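Local coordinates for protein isocitrate dehydrogenase [NAD] subunit 1 (PDB 3BLX) that oxidises isocitrate with NAD+ and decarboxylates it to 2-oxoglutarate in the mitochondrial citric acid cycle, as one of two subunit types of an allosteric octamer, at residues L125-E130 / D231-P236; T179-A184 / S212-D217. All blocks are in the same frame, centred on the assembly; numbering follows the deposited sequence.

Contacts 1 and 2 lie in one mixed beta-sheet, with their centres 11 Å apart. The parallel strands run in the order 124-130, 232-235, 177-182, 210-215, and each contact is one step in that row. The middle step joins the two contacts: the amides of Thr179 and Val181 probably bond to the carbonyls of Val232 and Val234. Along the chain, both segments of contact 2 fall between the two of contact 1. Helix 216-225 then leads from strand 210-215 back to strand 232-235. Contact 1 holds Arg129, a probable substrate ligand, and contact 2 holds Lys183, probably critical for catalysis. Arg129 and Lys183 thus sit near the C-terminal ends of two strands with strand 232-235 between them.

Contact 1 of 2, residues L125-E130 / D231-P236; sequences LIVIRE and DVLVTP
Strands 125-130 and 232-235 run parallel, their axes 4.7 Å apart at closest and 17° from parallel, joined by five backbone hydrogen bonds, the first Ile126 N to Asp231 O and the last Glu130 N to Thr235 O. They are neighbours in the mixed sheet of the isocitrate/isopropylmalate dehydrogenase fold. The bond from Ile128 N to Leu233 O, 2.7 Å, is nearly straight. Ile126, Ile128, Val232 and Val234 share one face, where Ile126, Ile128 and Val234 pack on helix 156-172. Ile128 holds CG1 beside its backbone N (chi1 -68°), and this sends CD1 back along the strand to Val232 CG1, 4.0 Å away. Val232 CG2 meets Ile126 CB at 4.1 Å. The other face carries Val127, Leu233, Arg129 and Thr235. Here Leu233 CD1 comes to 4.3 Å from Val127 CG2. Arg129 lends only its base to the contact. The rest of its side chain leaves strand 232-235 and comes within about 5 Å of the Arg98 side chain; both are probably substrate ligands. Glu130 OE2 is hydrogen-bonded to Thr132 OG1. Asp231 OD1 forms a salt bridge with Arg175. Thr235 OG1 lies 3.8 Å from Arg129 CB and donates to Pro236 O at 3.1 Å, from 24° off the carbonyl plane.

Contact 2 of 2, residues T179-A184 / S212-D217; sequences TAVHKA and SSIIVD
Lys183 reaches from just past strand 179-182 over Val216, the first residue of helix 216-225. Its CB, CG and CD pass Val216 CG1 in turn, with CD nearest at 3.8 Å. The chain stays extended as far as CE and bends at the last torsion (chi4 45°), which brings NZ to Asp217 OD2 in a salt bridge of 3.2 Å. Asp248 of the neighbouring subunit 2 adds a weak, long ion pair to NZ. The Val181 and Val216 side chains cross at about a right angle, Val181 CG1 3.7 Å from Val216 CB. Val181 CG2 lies beside Ile214 CG2. Thr179 OG1 and Ser212 OG share a hydrogen bond of 3.2 Å. Ile214 O sits 3.6 Å above one face of the His182 ring, toward its rim, and Ser213 CB lies at the edge. His182 ND1 accepts the Ala184 N-H in the ring plane at 2.9 Å. With an alanine here in place of the histidine, that amide would probably lose its mate and a gap open beside Ser213. Val216 N donates a hydrogen bond to His182 O. The parallel strands close the beta-alpha-beta unit of strand 177-182, helix 190-205 and strand 210-215, and Lys183, just past the strand, is probably critical for catalysis.

Contact 1 of 2, residues L125-E130 / D231-P236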
loop_
_atom_site.group_PDB
_atom_site.type_symbol
_atom_site.label_atom_id
_atom_site.label_comp_id
_atom_site.label_asym_id
_atom_site.label_seq_id
_atom_site.Cartn_x
_atom_site.Cartn_y
_atom_site.Cartn_z
ATOM N N LEU E 125 27.199 28.839 11.989
ATOM C CA LEU E 125 25.957 28.219 12.415
ATOM C C LEU E 125 25.167 27.599 11.274
ATOM O O LEU E 125 25.325 27.971 10.112
ATOM C CB LEU E 125 25.112 29.162 13.266
ATOM C CG LEU E 125 24.810 30.553 12.758
ATOM C CD1 LEU E 125 23.528 30.534 11.967
ATOM C CD2 LEU E 125 24.638 31.407 13.985
ATOM N N ILE E 126 24.351 26.621 11.645
ATOM C CA ILE E 126 23.506 25.875 10.738
ATOM C C ILE E 126 22.076 25.998 11.232
ATOM O O ILE E 126 21.815 25.765 12.404
ATOM C CB ILE E 126 23.906 24.424 10.770
ATOM C CG1 ILE E 126 25.333 24.307 10.274
ATOM C CG2 ILE E 126 22.944 23.551 9.939
ATOM C CD1 ILE E 126 25.834 22.894 10.300
ATOM N N VAL E 127 21.171 26.398 10.345
ATOM C CA VAL E 127 19.773 26.534 10.691
ATOM C C VAL E 127 18.991 25.466 9.948
ATOM O O VAL E 127 19.036 25.380 8.719
ATOM C CB VAL E 127 19.225 27.947 10.356
ATOM C CG1 VAL E 127 17.705 27.988 10.519
ATOM C CG2 VAL E 127 19.893 29.002 11.234
ATOM N N ILE E 128 18.307 24.615 10.700
ATOM C CA ILE E 128 17.490 23.549 10.104
ATOM C C ILE E 128 16.044 23.886 10.409
ATOM O O ILE E 128 15.674 24.020 11.570
ATOM C CB ILE E 128 17.853 22.161 10.686
ATOM C CG1 ILE E 128 19.248 21.735 10.247
ATOM C CG2 ILE E 128 16.843 21.124 10.281
ATOM C CD1 ILE E 128 19.780 20.536 10.938
ATOM N N ARG E 129 15.226 24.066 9.379
ATOM C CA ARG E 129 13.830 24.395 9.629
ATOM C C ARG E 129 12.828 23.372 9.050
ATOM O O ARG E 129 13.051 22.802 7.986
ATOM C CB ARG E 129 13.524 25.833 9.203
ATOM C CG ARG E 129 13.097 25.999 7.784
ATOM C CD ARG E 129 12.128 27.148 7.662
ATOM N NE ARG E 129 11.503 27.149 6.348
ATOM C CZ ARG E 129 12.055 27.717 5.281
ATOM N NH1 ARG E 129 13.232 28.329 5.400
ATOM N NH2 ARG E 129 11.439 27.679 4.100
ATOM N N GLU E 130 11.748 23.134 9.787
ATOM C CA GLU E 130 10.703 22.222 9.392
ATOM C C GLU E 130 9.940 22.820 8.225
ATOM O O GLU E 130 9.593 23.985 8.265
ATOM C CB GLU E 130 9.751 21.979 10.571
ATOM C CG GLU E 130 9.020 20.634 10.531
ATOM C CD GLU E 130 7.956 20.535 9.424
ATOM O OE1 GLU E 130 7.185 21.513 9.236
ATOM O OE2 GLU E 130 7.898 19.469 8.749
ATOM N N ASP E 231 25.222 26.677 17.559
ATOM C CA ASP E 231 25.825 25.692 16.684
ATOM C C ASP E 231 24.809 25.244 15.598
ATOM O O ASP E 231 24.790 25.770 14.489
ATOM C CB ASP E 231 26.351 24.521 17.526
ATOM C CG ASP E 231 27.305 23.620 16.750
ATOM O OD1 ASP E 231 27.398 23.791 15.516
ATOM O OD2 ASP E 231 27.960 22.744 17.370
ATOM N N VAL E 232 23.961 24.278 15.923
ATOM C CA VAL E 232 22.877 23.915 15.051
ATOM C C VAL E 232 21.569 24.399 15.653
ATOM O O VAL E 232 21.246 24.041 16.779
ATOM C CB VAL E 232 22.833 22.406 14.862
ATOM C CG1 VAL E 232 21.564 22.018 14.170
ATOM C CG2 VAL E 232 24.022 21.939 14.057
ATOM N N LEU E 233 20.836 25.239 14.928
ATOM C CA LEU E 233 19.488 25.633 15.340
ATOM C C LEU E 233 18.396 24.825 14.603
ATOM O O LEU E 233 18.458 24.675 13.382
ATOM C CB LEU E 233 19.296 27.116 15.100
ATOM C CG LEU E 233 20.275 27.993 15.873
ATOM C CD1 LEU E 233 20.079 29.480 15.531
ATOM C CD2 LEU E 233 20.034 27.755 17.334
ATOM N N VAL E 234 17.420 24.281 15.340
ATOM C CA VAL E 234 16.251 23.613 14.750
ATOM C C VAL E 234 14.997 24.393 15.089
ATOM O O VAL E 234 14.737 24.643 16.254
ATOM C CB VAL E 234 16.015 22.240 15.344
ATOM C CG1 VAL E 234 15.251 21.392 14.355
ATOM C CG2 VAL E 234 17.319 21.596 15.701
ATOM N N THR E 235 14.220 24.779 14.085
ATOM C CA THR E 235 13.043 25.595 14.340
ATOM C C THR E 235 11.889 25.198 13.447
ATOM O O THR E 235 12.084 24.612 12.387
ATOM C CB THR E 235 13.325 27.086 14.100
ATOM O OG1 THR E 235 13.420 27.333 12.698
ATOM C CG2 THR E 235 14.642 27.476 14.710
ATOM N N PRO E 236 10.670 25.505 13.889
ATOM C CA PRO E 236 9.465 25.374 13.075
ATOM C C PRO E 236 9.581 26.258 11.835
ATOM O O PRO E 236 10.454 27.119 11.739
ATOM C CB PRO E 236 8.368 25.919 13.993
ATOM C CG PRO E 236 8.902 25.745 15.371
ATOM C CD PRO E 236 10.371 25.966 15.253
#

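Contact 2 of 2, residues T179-A184 / S212-D217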
loop_
_atom_site.group_PDB
_atom_site.type_symbol
_atom_site.label_atom_id
_atom_site.label_comp_id
_atom_site.label_asym_id
_atom_site.label_seq_id
_atom_site.Cartn_x
_atom_site.Cartn_y
_atom_site.Cartn_z
ATOM N N THR E 179 20.218 23.323 19.285
ATOM C CA THR E 179 19.297 24.132 20.072
ATOM C C THR E 179 17.942 24.207 19.389
ATOM O O THR E 179 17.846 24.637 18.263
ATOM C CB THR E 179 19.838 25.571 20.271
ATOM O OG1 THR E 179 21.156 25.513 20.805
ATOM C CG2 THR E 179 18.955 26.361 21.220
ATOM N N ALA E 180 16.889 23.800 20.075
ATOM C CA ALA E 180 15.545 24.036 19.570
ATOM C C ALA E 180 15.087 25.473 19.824
ATOM O O ALA E 180 15.156 25.974 20.948
ATOM C CB ALA E 180 14.575 23.058 20.189
ATOM N N VAL E 181 14.613 26.129 18.774
ATOM C CA VAL E 181 14.108 27.488 18.863
ATOM C C VAL E 181 12.585 27.462 18.794
ATOM O O VAL E 181 12.016 26.925 17.858
ATOM C CB VAL E 181 14.663 28.379 17.706
ATOM C CG1 VAL E 181 14.037 29.768 17.747
ATOM C CG2 VAL E 181 16.174 28.470 17.775
ATOM N N HIS E 182 11.925 28.063 19.772
ATOM C CA HIS E 182 10.480 27.938 19.867
ATOM C C HIS E 182 9.883 29.131 20.611
ATOM O O HIS E 182 10.609 30.013 21.089
ATOM C CB HIS E 182 10.188 26.701 20.675
ATOM C CG HIS E 182 10.762 26.762 22.048
ATOM N ND1 HIS E 182 10.141 27.427 23.084
ATOM C CD2 HIS E 182 11.919 26.270 22.553
ATOM C CE1 HIS E 182 10.884 27.324 24.174
ATOM N NE2 HIS E 182 11.967 26.624 23.879
ATOM N N LYS E 183 8.562 29.145 20.723
ATOM C CA LYS E 183 7.868 30.181 21.473
ATOM C C LYS E 183 6.934 29.532 22.511
ATOM O O LYS E 183 5.751 29.859 22.589
ATOM C CB LYS E 183 7.086 31.081 20.504
ATOM C CG LYS E 183 6.919 32.534 20.931
ATOM C CD LYS E 183 6.623 33.417 19.721
ATOM C CE LYS E 183 6.443 34.878 20.126
ATOM N NZ LYS E 183 7.494 35.344 21.082
ATOM N N ALA E 184 7.469 28.611 23.310
ATOM C CA ALA E 184 6.650 27.846 24.256
ATOM C C ALA E 184 6.136 28.653 25.448
ATOM O O ALA E 184 5.260 28.200 26.183
ATOM C CB ALA E 184 7.404 26.611 24.743
ATOM N N SER E 212 19.416 21.849 23.886
ATOM C CA SER E 212 19.087 23.048 24.645
ATOM C C SER E 212 17.885 23.732 24.015
ATOM O O SER E 212 17.412 23.314 22.965
ATOM C CB SER E 212 20.286 24.005 24.717
ATOM O OG SER E 212 21.112 23.916 23.550
ATOM N N SER E 213 17.392 24.778 24.654
ATOM C CA SER E 213 16.185 25.428 24.190
ATOM C C SER E 213 16.365 26.918 24.334
ATOM O O SER E 213 17.088 27.404 25.217
ATOM C CB SER E 213 14.957 25.010 25.020
ATOM O OG SER E 213 14.798 23.602 25.016
ATOM N N ILE E 214 15.684 27.654 23.473
ATOM C CA ILE E 214 15.741 29.085 23.574
ATOM C C ILE E 214 14.472 29.647 22.977
ATOM O O ILE E 214 13.996 29.187 21.941
ATOM C CB ILE E 214 17.006 29.622 22.884
ATOM C CG1 ILE E 214 17.202 31.118 23.164
ATOM C CG2 ILE E 214 16.999 29.278 21.388
ATOM C CD1 ILE E 214 18.602 31.591 22.782
ATOM N N ILE E 215 13.901 30.613 23.668
ATOM C CA ILE E 215 12.730 31.287 23.168
ATOM C C ILE E 215 13.168 32.107 21.983
ATOM O O ILE E 215 14.266 32.676 21.986
ATOM C CB ILE E 215 12.108 32.156 24.261
ATOM C CG1 ILE E 215 11.757 31.267 25.456
ATOM C CG2 ILE E 215 10.873 32.833 23.744
ATOM C CD1 ILE E 215 11.405 32.027 26.704
ATOM N N VAL E 216 12.321 32.158 20.965
ATOM C CA VAL E 216 12.733 32.699 19.669
ATOM C C VAL E 216 13.113 34.190 19.693
ATOM O O VAL E 216 14.088 34.595 19.044
ATOM C CB VAL E 216 11.668 32.431 18.586
ATOM C CG1 VAL E 216 10.350 33.097 18.971
ATOM C CG2 VAL E 216 12.150 32.911 17.231
ATOM N N ASP E 217 12.357 34.998 20.437
ATOM C CA ASP E 217 12.705 36.420 20.571
ATOM C C ASP E 217 14.093 36.629 21.202
ATOM O O ASP E 217 14.881 37.450 20.711
ATOM C CB ASP E 217 11.618 37.224 21.305
ATOM C CG ASP E 217 11.073 36.507 22.542
ATOM O OD1 ASP E 217 11.841 35.780 23.216
ATOM O OD2 ASP E 217 9.868 36.685 22.846
#